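Local coordinates for protein 378aa long hypothetical citrate synthase (Sulfolobus tokodaii, PDB 1VGM) that is of unproven function but belongs to the citrate synthase family of largely helical, dimeric proteins, at residues 92-97 with 209-214; 99-104 with 202-207; 251-256 with 302-307. All coordinates share one frame; numbering follows the deposited sequence.

Interaction 1: 92-97 with 209-214; sequences DAIGMM and AALAAL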
loop_
_atom_site.group_PDB
_atom_site.type_symbol
_atom_site.label_atom_id
_atom_site.label_comp_id
_atom_site.label_asym_id
_atom_site.label_seq_id
_atom_site.Cartn_x
_atom_site.Cartn_y
_atom_site.Cartn_z
ATOM N N ASP A 92 -1.066 15.466 7.185
ATOM C CA ASP A 92 -2.119 15.065 6.271
ATOM C C ASP A 92 -2.968 13.936 6.863
ATOM O O ASP A 92 -2.435 12.952 7.383
ATOM C CB ASP A 92 -1.498 14.620 4.946
ATOM C CG ASP A 92 -2.536 14.270 3.915
ATOM O OD1 ASP A 92 -3.220 13.246 4.090
ATOM O OD2 ASP A 92 -2.678 15.020 2.934
ATOM N N ALA A 93 -4.285 14.079 6.781
ATOM C CA ALA A 93 -5.196 13.143 7.436
ATOM C C ALA A 93 -5.047 11.713 6.907
ATOM O O ALA A 93 -5.126 10.752 7.666
ATOM C CB ALA A 93 -6.633 13.606 7.266
ATOM N N ILE A 94 -4.830 11.567 5.608
ATOM C CA ILE A 94 -4.607 10.245 5.038
ATOM C C ILE A 94 -3.267 9.632 5.450
ATOM O O ILE A 94 -3.166 8.416 5.613
ATOM C CB ILE A 94 -4.664 10.285 3.510
ATOM C CG1 ILE A 94 -6.023 10.828 3.063
ATOM C CG2 ILE A 94 -4.445 8.888 2.951
ATOM C CD1 ILE A 94 -7.209 9.940 3.458
ATOM N N GLY A 95 -2.244 10.468 5.611
ATOM C CA GLY A 95 -1.059 10.055 6.349
ATOM C C GLY A 95 -1.389 9.463 7.710
ATOM O O GLY A 95 -0.913 8.386 8.083
ATOM N N MET A 96 -2.216 10.170 8.467
ATOM C CA MET A 96 -2.560 9.702 9.794
ATOM C C MET A 96 -3.394 8.424 9.726
ATOM O O MET A 96 -3.230 7.512 10.540
ATOM C CB MET A 96 -3.290 10.813 10.551
ATOM C CG MET A 96 -2.366 11.987 10.913
ATOM S SD MET A 96 -3.225 13.442 11.521
ATOM C CE MET A 96 -3.849 12.829 13.087
ATOM N N MET A 97 -4.269 8.345 8.734
ATOM C CA MET A 97 -5.134 7.185 8.600
ATOM C C MET A 97 -4.348 5.943 8.197
ATOM O O MET A 97 -4.570 4.863 8.746
ATOM C CB MET A 97 -6.236 7.458 7.576
ATOM C CG MET A 97 -7.370 6.448 7.629
ATOM S SD MET A 97 -8.742 6.873 6.544
ATOM C CE MET A 97 -9.074 8.535 7.050
ATOM N N ALA A 209 -2.580 -0.190 2.120
ATOM C CA ALA A 209 -2.088 -0.011 0.758
ATOM C C ALA A 209 -2.974 0.963 -0.021
ATOM O O ALA A 209 -2.475 1.905 -0.644
ATOM C CB ALA A 209 -2.038 -1.364 0.048
ATOM N N ALA A 210 -4.288 0.737 0.024
ATOM C CA ALA A 210 -5.251 1.625 -0.629
ATOM C C ALA A 210 -5.023 3.073 -0.209
ATOM O O ALA A 210 -5.045 3.990 -1.031
ATOM C CB ALA A 210 -6.690 1.202 -0.277
ATOM N N LEU A 211 -4.819 3.277 1.084
ATOM C CA LEU A 211 -4.720 4.622 1.629
ATOM C C LEU A 211 -3.435 5.311 1.151
ATOM O O LEU A 211 -3.419 6.515 0.891
ATOM C CB LEU A 211 -4.764 4.554 3.161
ATOM C CG LEU A 211 -6.154 4.245 3.741
ATOM C CD1 LEU A 211 -6.023 3.938 5.220
ATOM C CD2 LEU A 211 -7.093 5.450 3.524
ATOM N N ALA A 212 -2.363 4.540 1.019
ATOM C CA ALA A 212 -1.102 5.088 0.528
ATOM C C ALA A 212 -1.237 5.612 -0.914
ATOM O O ALA A 212 -0.740 6.685 -1.254
ATOM C CB ALA A 212 -0.012 4.024 0.612
ATOM N N ALA A 213 -1.930 4.851 -1.753
ATOM C CA ALA A 213 -2.269 5.305 -3.097
ATOM C C ALA A 213 -3.200 6.519 -3.087
ATOM O O ALA A 213 -3.026 7.448 -3.876
ATOM C CB ALA A 213 -2.909 4.163 -3.877
ATOM N N LEU A 214 -4.184 6.505 -2.190
ATOM C CA LEU A 214 -5.146 7.600 -2.086
ATOM C C LEU A 214 -4.479 8.905 -1.670
ATOM O O LEU A 214 -4.954 9.988 -2.022
ATOM C CB LEU A 214 -6.260 7.249 -1.079
ATOM C CG LEU A 214 -7.353 8.309 -0.850
ATOM C CD1 LEU A 214 -8.014 8.692 -2.172
ATOM C CD2 LEU A 214 -8.394 7.775 0.118
#

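Interaction 2: 99-104 with 202-207; sequences TAFGIL and DMYSCI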
loop_
_atom_site.group_PDB
_atom_site.type_symbol
_atom_site.label_atom_id
_atom_site.label_comp_id
_atom_site.label_asym_id
_atom_site.label_seq_id
_atom_site.Cartn_x
_atom_site.Cartn_y
_atom_site.Cartn_z
ATOM N N THR A 99 -1.309 5.333 8.775
ATOM C CA THR A 99 -0.559 4.957 9.970
ATOM C C THR A 99 -1.428 4.185 10.955
ATOM O O THR A 99 -1.022 3.140 11.449
ATOM C CB THR A 99 0.007 6.192 10.706
ATOM O OG1 THR A 99 0.826 6.954 9.812
ATOM C CG2 THR A 99 0.846 5.746 11.900
ATOM N N ALA A 100 -2.618 4.709 11.241
ATOM C CA ALA A 100 -3.548 4.038 12.146
ATOM C C ALA A 100 -3.840 2.618 11.679
ATOM O O ALA A 100 -3.858 1.686 12.484
ATOM C CB ALA A 100 -4.853 4.833 12.258
ATOM N N PHE A 101 -4.065 2.444 10.380
ATOM C CA PHE A 101 -4.401 1.121 9.860
ATOM C C PHE A 101 -3.215 0.164 9.892
ATOM O O PHE A 101 -3.403 -1.049 9.894
ATOM C CB PHE A 101 -4.950 1.229 8.434
ATOM C CG PHE A 101 -6.444 1.388 8.381
ATOM C CD1 PHE A 101 -7.267 0.290 8.147
ATOM C CD2 PHE A 101 -7.029 2.631 8.615
ATOM C CE1 PHE A 101 -8.651 0.420 8.158
ATOM C CE2 PHE A 101 -8.423 2.779 8.629
ATOM C CZ PHE A 101 -9.234 1.672 8.400
ATOM N N GLY A 102 -2.004 0.723 9.918
ATOM C CA GLY A 102 -0.807 -0.075 10.099
ATOM C C GLY A 102 -0.747 -0.632 11.502
ATOM O O GLY A 102 -0.400 -1.802 11.706
ATOM N N ILE A 103 -1.117 0.195 12.475
ATOM C CA ILE A 103 -1.225 -0.265 13.853
ATOM C C ILE A 103 -2.307 -1.333 14.061
ATOM O O ILE A 103 -2.079 -2.306 14.782
ATOM C CB ILE A 103 -1.476 0.926 14.804
ATOM C CG1 ILE A 103 -0.220 1.802 14.853
ATOM C CG2 ILE A 103 -1.837 0.425 16.200
ATOM C CD1 ILE A 103 -0.417 3.138 15.527
ATOM N N LEU A 104 -3.468 -1.169 13.427
ATOM C CA LEU A 104 -4.521 -2.180 13.517
ATOM C C LEU A 104 -4.064 -3.510 12.910
ATOM O O LEU A 104 -4.278 -4.574 13.493
ATOM C CB LEU A 104 -5.803 -1.700 12.811
ATOM C CG LEU A 104 -6.521 -0.460 13.371
ATOM C CD1 LEU A 104 -7.765 -0.162 12.556
ATOM C CD2 LEU A 104 -6.897 -0.682 14.822
ATOM N N ASP A 202 -2.882 -9.127 5.357
ATOM C CA ASP A 202 -4.072 -9.074 6.202
ATOM C C ASP A 202 -4.964 -7.915 5.764
ATOM O O ASP A 202 -4.489 -6.953 5.154
ATOM C CB ASP A 202 -3.673 -8.904 7.673
ATOM C CG ASP A 202 -3.146 -7.512 7.980
ATOM O OD1 ASP A 202 -1.916 -7.285 7.867
ATOM O OD2 ASP A 202 -3.969 -6.645 8.339
ATOM N N MET A 203 -6.254 -8.011 6.069
ATOM C CA MET A 203 -7.233 -7.074 5.527
ATOM C C MET A 203 -6.869 -5.619 5.864
ATOM O O MET A 203 -7.024 -4.713 5.034
ATOM C CB MET A 203 -8.632 -7.410 6.070
ATOM C CG MET A 203 -9.699 -7.509 4.996
ATOM S SD MET A 203 -11.361 -7.926 5.574
ATOM C CE MET A 203 -11.526 -9.590 4.916
ATOM N N TYR A 204 -6.382 -5.391 7.082
ATOM C CA TYR A 204 -6.051 -4.034 7.510
ATOM C C TYR A 204 -4.900 -3.456 6.691
ATOM O O TYR A 204 -4.918 -2.285 6.324
ATOM C CB TYR A 204 -5.675 -4.015 8.993
ATOM C CG TYR A 204 -6.858 -4.114 9.919
ATOM C CD1 TYR A 204 -7.156 -5.309 10.568
ATOM C CD2 TYR A 204 -7.684 -3.012 10.147
ATOM C CE1 TYR A 204 -8.249 -5.410 11.425
ATOM C CE2 TYR A 204 -8.782 -3.103 11.005
ATOM C CZ TYR A 204 -9.056 -4.304 11.638
ATOM O OH TYR A 204 -10.134 -4.399 12.485
ATOM N N SER A 205 -3.897 -4.282 6.414
ATOM C CA SER A 205 -2.784 -3.860 5.574
ATOM C C SER A 205 -3.205 -3.660 4.111
ATOM O O SER A 205 -2.594 -2.871 3.399
ATOM C CB SER A 205 -1.649 -4.883 5.654
ATOM O OG SER A 205 -1.179 -5.013 6.988
ATOM N N CYS A 206 -4.244 -4.360 3.663
ATOM C CA CYS A 206 -4.775 -4.115 2.322
ATOM C C CYS A 206 -5.405 -2.735 2.243
ATOM O O CYS A 206 -5.325 -2.061 1.216
ATOM C CB CYS A 206 -5.819 -5.164 1.943
ATOM S SG CYS A 206 -5.147 -6.821 1.771
ATOM N N ILE A 207 -6.026 -2.312 3.339
ATOM C CA ILE A 207 -6.519 -0.952 3.431
ATOM C C ILE A 207 -5.378 0.044 3.579
ATOM O O ILE A 207 -5.404 1.120 2.981
ATOM C CB ILE A 207 -7.501 -0.794 4.613
ATOM C CG1 ILE A 207 -8.702 -1.724 4.419
ATOM C CG2 ILE A 207 -8.009 0.634 4.674
ATOM C CD1 ILE A 207 -9.321 -1.633 3.029
#

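Interaction 3: 251-256 with 302-307; sequences KSRLMG and DTFGSK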
loop_
_atom_site.group_PDB
_atom_site.type_symbol
_atom_site.label_atom_id
_atom_site.label_comp_id
_atom_site.label_asym_id
_atom_site.label_seq_id
_atom_site.Cartn_x
_atom_site.Cartn_y
_atom_site.Cartn_z
ATOM N N LYS A 251 -7.479 29.071 -19.393
ATOM C CA LYS A 251 -7.554 27.700 -19.898
ATOM C C LYS A 251 -7.241 26.649 -18.826
ATOM O O LYS A 251 -6.845 25.523 -19.134
ATOM C CB LYS A 251 -6.614 27.535 -21.099
ATOM C CG LYS A 251 -6.880 28.538 -22.221
ATOM C CD LYS A 251 -6.391 28.035 -23.575
ATOM C CE LYS A 251 -4.903 28.296 -23.769
ATOM N NZ LYS A 251 -4.411 27.798 -25.090
ATOM N N SER A 252 -7.437 27.031 -17.568
ATOM C CA SER A 252 -7.316 26.121 -16.436
ATOM C C SER A 252 -8.489 25.127 -16.418
ATOM O O SER A 252 -9.545 25.395 -16.994
ATOM C CB SER A 252 -7.276 26.941 -15.140
ATOM O OG SER A 252 -7.218 26.118 -13.990
ATOM N N ARG A 253 -8.304 23.977 -15.771
ATOM C CA ARG A 253 -9.371 22.978 -15.709
ATOM C C ARG A 253 -10.399 23.360 -14.648
ATOM O O ARG A 253 -10.045 23.783 -13.549
ATOM C CB ARG A 253 -8.800 21.588 -15.403
ATOM C CG ARG A 253 -9.564 20.436 -16.071
ATOM C CD ARG A 253 -10.938 20.200 -15.430
ATOM N NE ARG A 253 -11.881 19.549 -16.339
ATOM C CZ ARG A 253 -12.512 20.165 -17.338
ATOM N NH1 ARG A 253 -12.285 21.452 -17.589
ATOM N NH2 ARG A 253 -13.375 19.493 -18.087
ATOM N N LEU A 254 -11.673 23.223 -14.996
ATOM C CA LEU A 254 -12.757 23.385 -14.038
ATOM C C LEU A 254 -12.874 22.120 -13.188
ATOM O O LEU A 254 -13.284 21.069 -13.684
ATOM C CB LEU A 254 -14.076 23.652 -14.778
ATOM C CG LEU A 254 -15.343 23.840 -13.931
ATOM C CD1 LEU A 254 -15.163 24.999 -12.938
ATOM C CD2 LEU A 254 -16.533 24.102 -14.854
ATOM N N MET A 255 -12.500 22.227 -11.914
ATOM C CA MET A 255 -12.451 21.077 -11.014
ATOM C C MET A 255 -13.866 20.657 -10.625
ATOM O O MET A 255 -14.690 21.497 -10.272
ATOM C CB MET A 255 -11.662 21.438 -9.756
ATOM C CG MET A 255 -10.343 20.717 -9.597
ATOM S SD MET A 255 -9.250 20.872 -11.023
ATOM C CE MET A 255 -9.470 19.291 -11.793
ATOM N N GLY A 256 -14.146 19.360 -10.687
ATOM C CA GLY A 256 -15.487 18.890 -10.396
ATOM C C GLY A 256 -16.309 18.678 -11.654
ATOM O O GLY A 256 -17.460 18.229 -11.589
ATOM N N ASP A 302 -22.800 25.257 -20.092
ATOM C CA ASP A 302 -22.822 26.049 -21.328
ATOM C C ASP A 302 -21.518 25.902 -22.110
ATOM O O ASP A 302 -21.516 25.861 -23.339
ATOM C CB ASP A 302 -23.039 27.537 -21.022
ATOM C CG ASP A 302 -24.414 27.828 -20.461
ATOM O OD1 ASP A 302 -25.306 26.964 -20.575
ATOM O OD2 ASP A 302 -24.604 28.932 -19.906
ATOM N N THR A 303 -20.402 25.832 -21.396
ATOM C CA THR A 303 -19.095 25.819 -22.047
ATOM C C THR A 303 -18.726 24.414 -22.523
ATOM O O THR A 303 -18.222 24.238 -23.634
ATOM C CB THR A 303 -17.997 26.331 -21.096
ATOM O OG1 THR A 303 -18.216 27.717 -20.824
ATOM C CG2 THR A 303 -16.629 26.178 -21.724
ATOM N N PHE A 304 -18.989 23.417 -21.681
ATOM C CA PHE A 304 -18.398 22.093 -21.854
ATOM C C PHE A 304 -19.422 21.001 -22.141
ATOM O O PHE A 304 -19.059 19.893 -22.533
ATOM C CB PHE A 304 -17.601 21.708 -20.610
ATOM C CG PHE A 304 -16.436 22.609 -20.330
ATOM C CD1 PHE A 304 -16.397 23.366 -19.168
ATOM C CD2 PHE A 304 -15.365 22.684 -21.218
ATOM C CE1 PHE A 304 -15.308 24.173 -18.875
ATOM C CE2 PHE A 304 -14.262 23.493 -20.935
ATOM C CZ PHE A 304 -14.238 24.242 -19.763
ATOM N N GLY A 305 -20.697 21.309 -21.939
ATOM C CA GLY A 305 -21.726 20.305 -22.144
ATOM C C GLY A 305 -21.613 19.659 -23.510
ATOM O O GLY A 305 -21.780 18.449 -23.654
ATOM N N SER A 306 -21.317 20.473 -24.516
ATOM C CA SER A 306 -21.315 20.018 -25.897
ATOM C C SER A 306 -20.151 19.066 -26.160
ATOM O O SER A 306 -20.156 18.322 -27.142
ATOM C CB SER A 306 -21.230 21.219 -26.849
ATOM O OG SER A 306 -19.888 21.628 -27.041
ATOM N N LYS A 307 -19.152 19.091 -25.287
ATOM C CA LYS A 307 -18.108 18.072 -25.310
ATOM C C LYS A 307 -18.384 16.967 -24.293
ATOM O O LYS A 307 -17.470 16.257 -23.878
ATOM C CB LYS A 307 -16.742 18.702 -25.027
ATOM C CG LYS A 307 -16.079 19.329 -26.245
ATOM C CD LYS A 307 -16.908 20.475 -26.806
ATOM C CE LYS A 307 -16.133 21.255 -27.861
ATOM N NZ LYS A 307 -14.856 21.808 -27.318
#

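Interaction 1: 92-97 with 209-214
Ile-94 and Met-97, one turn apart on helix 93-108, meet Leu-211 and Leu-214, one turn apart on helix 203-214, in a contact made mainly by apolar side chains. Met-97 and Leu-211 cross at about a right angle: the two methyls of the leucine are shared along the thioether chain, CD2 lying 3.7 Å from Met-97 SD and CD1 at the same distance from Met-97 CG. Ile-94 works with both of its branches. CG1 lies beside the backbone N (chi1 -58°), and CD1 at its end stands 4.2 Å from Leu-214 CD2, while CG2 reaches the other backbone, 3.3 Å from Leu-211 O. The frame for this packing is an antiparallel helix pair in the helical core of the citrate synthase fold, with the axes of 93-97 and 209-214 9.2 Å apart at a crossing angle of -164°. Trp-343 of helix 331-353 touches Leu-214, and helix 117-139 meets Met-97 through Thr-132 and Ile-135. Ala-212 packs on Ala-209 of the second subunit, placing helix 203-214 at the dimer interface, and Ala-212 O is hydrogen-bonded to Ser-201 OG of that subunit. Asp-92 is the N-cap of helix 93-108, and its OD1 accepts two weak bonds, from Ile-94 N at 2.8 Å and from Gly-95 N at 3.3 Å.

Interaction 2: 99-104 with 202-207
Tyr-204 and Phe-101 carry most of this contact, in a buried antiparallel pairing of helices 93-108 and 203-214 within the citrate synthase fold; the axes of 99-104 and 203-207 approach to 8.2 Å, at 166° between their directions. The Tyr-204 ring receives Leu-104 on one face in a CH-pi contact, with CB of the leucine 3.9 Å from the ring centroid and displaced toward the rim. Leu-104 CD1 adds a second touch, 3.5 Å from Tyr-204 CE2. The same tyrosine ring is met at its edge, near its plane, by Phe-101 CD1, which stands 3.9 Å from Tyr-204 CD2. Ile-124 and Lys-127 of helix 117-139 also pack on Tyr-204. Phe-101 in turn offers a face to Ile-207: CG2, anti to the backbone N, lies over the ring 25° off its normal, whereas CG1 is set beside the backbone N (chi1 -60°) and leads the rest of the side chain away from the phenylalanine. At the start of helix 203-214, Asp-202 is the N-cap and also forms a salt bridge through OD1 with Lys-215 of the second subunit. Its other oxygen, OD2, accepts the capping bond from Ser-205 N at 3.0 Å, the N-H coming in from above the carboxylate plane.

Interaction 3: 251-256 with 302-307
Phe-304, on the last part of helix 284-304, meets Arg-253 and Leu-254 of the loop 251-256 with its ring. The charged part of the contact is slight. Arg-253 NH1 stands over one face of the ring, displaced toward the rim and 4.0 Å from Phe-304 CZ. The guanidinium does not lie flat on the aromatic ring: the two planes are 77° apart, and it is an edge of the guanidinium that faces the phenylalanine. With Arg-253 CZ 5.1 Å from the ring centroid, the cation-pi interaction can contribute little at this range. The first bond of the arginine side chain leads away from 302-307, and a bend at chi2 (-72°) turns the chain so that its far end reaches the ring. On the opposite face Thr-303 CG2 sits 3.5 Å above the plane of the Phe-304 ring, over its centre, so the ring lies between Thr-303 and the arginine.

The apolar part comes from Leu-254, whose CD2 approaches Phe-304 CE1 obliquely at 4.2 Å. Leu-254 is buried, while Arg-253 and Phe-304 remain partly exposed.

Ile-247 of helix 239-249 touches both Leu-254 and Phe-304, and Gln-229 of helix 222-233 packs on the leucine, placing the contact where the loop following helix 239-249 runs past the last part of helix 284-304.

In the fold
From the N terminus, after a small antiparallel sheet and four helices, the chain enters helix 93-108, which supplies the opening segments of interactions 1 and 2 in turn. Helix 203-214 runs back along it, so interaction 2 closes its loop first, and interaction 1 closes the wider loop that encloses it. Their centres are 11 Å apart, and they join where Leu-211 CD1 packs 3.8 Å from Phe-101 CD2; together they form one continuous helix pair, in contact with the second subunit at both levels. Interaction 3 follows in series, closing a shorter loop that ties 251-256 to 302-307. It lies across the chain's centre from interaction 2, their centres 38 Å apart.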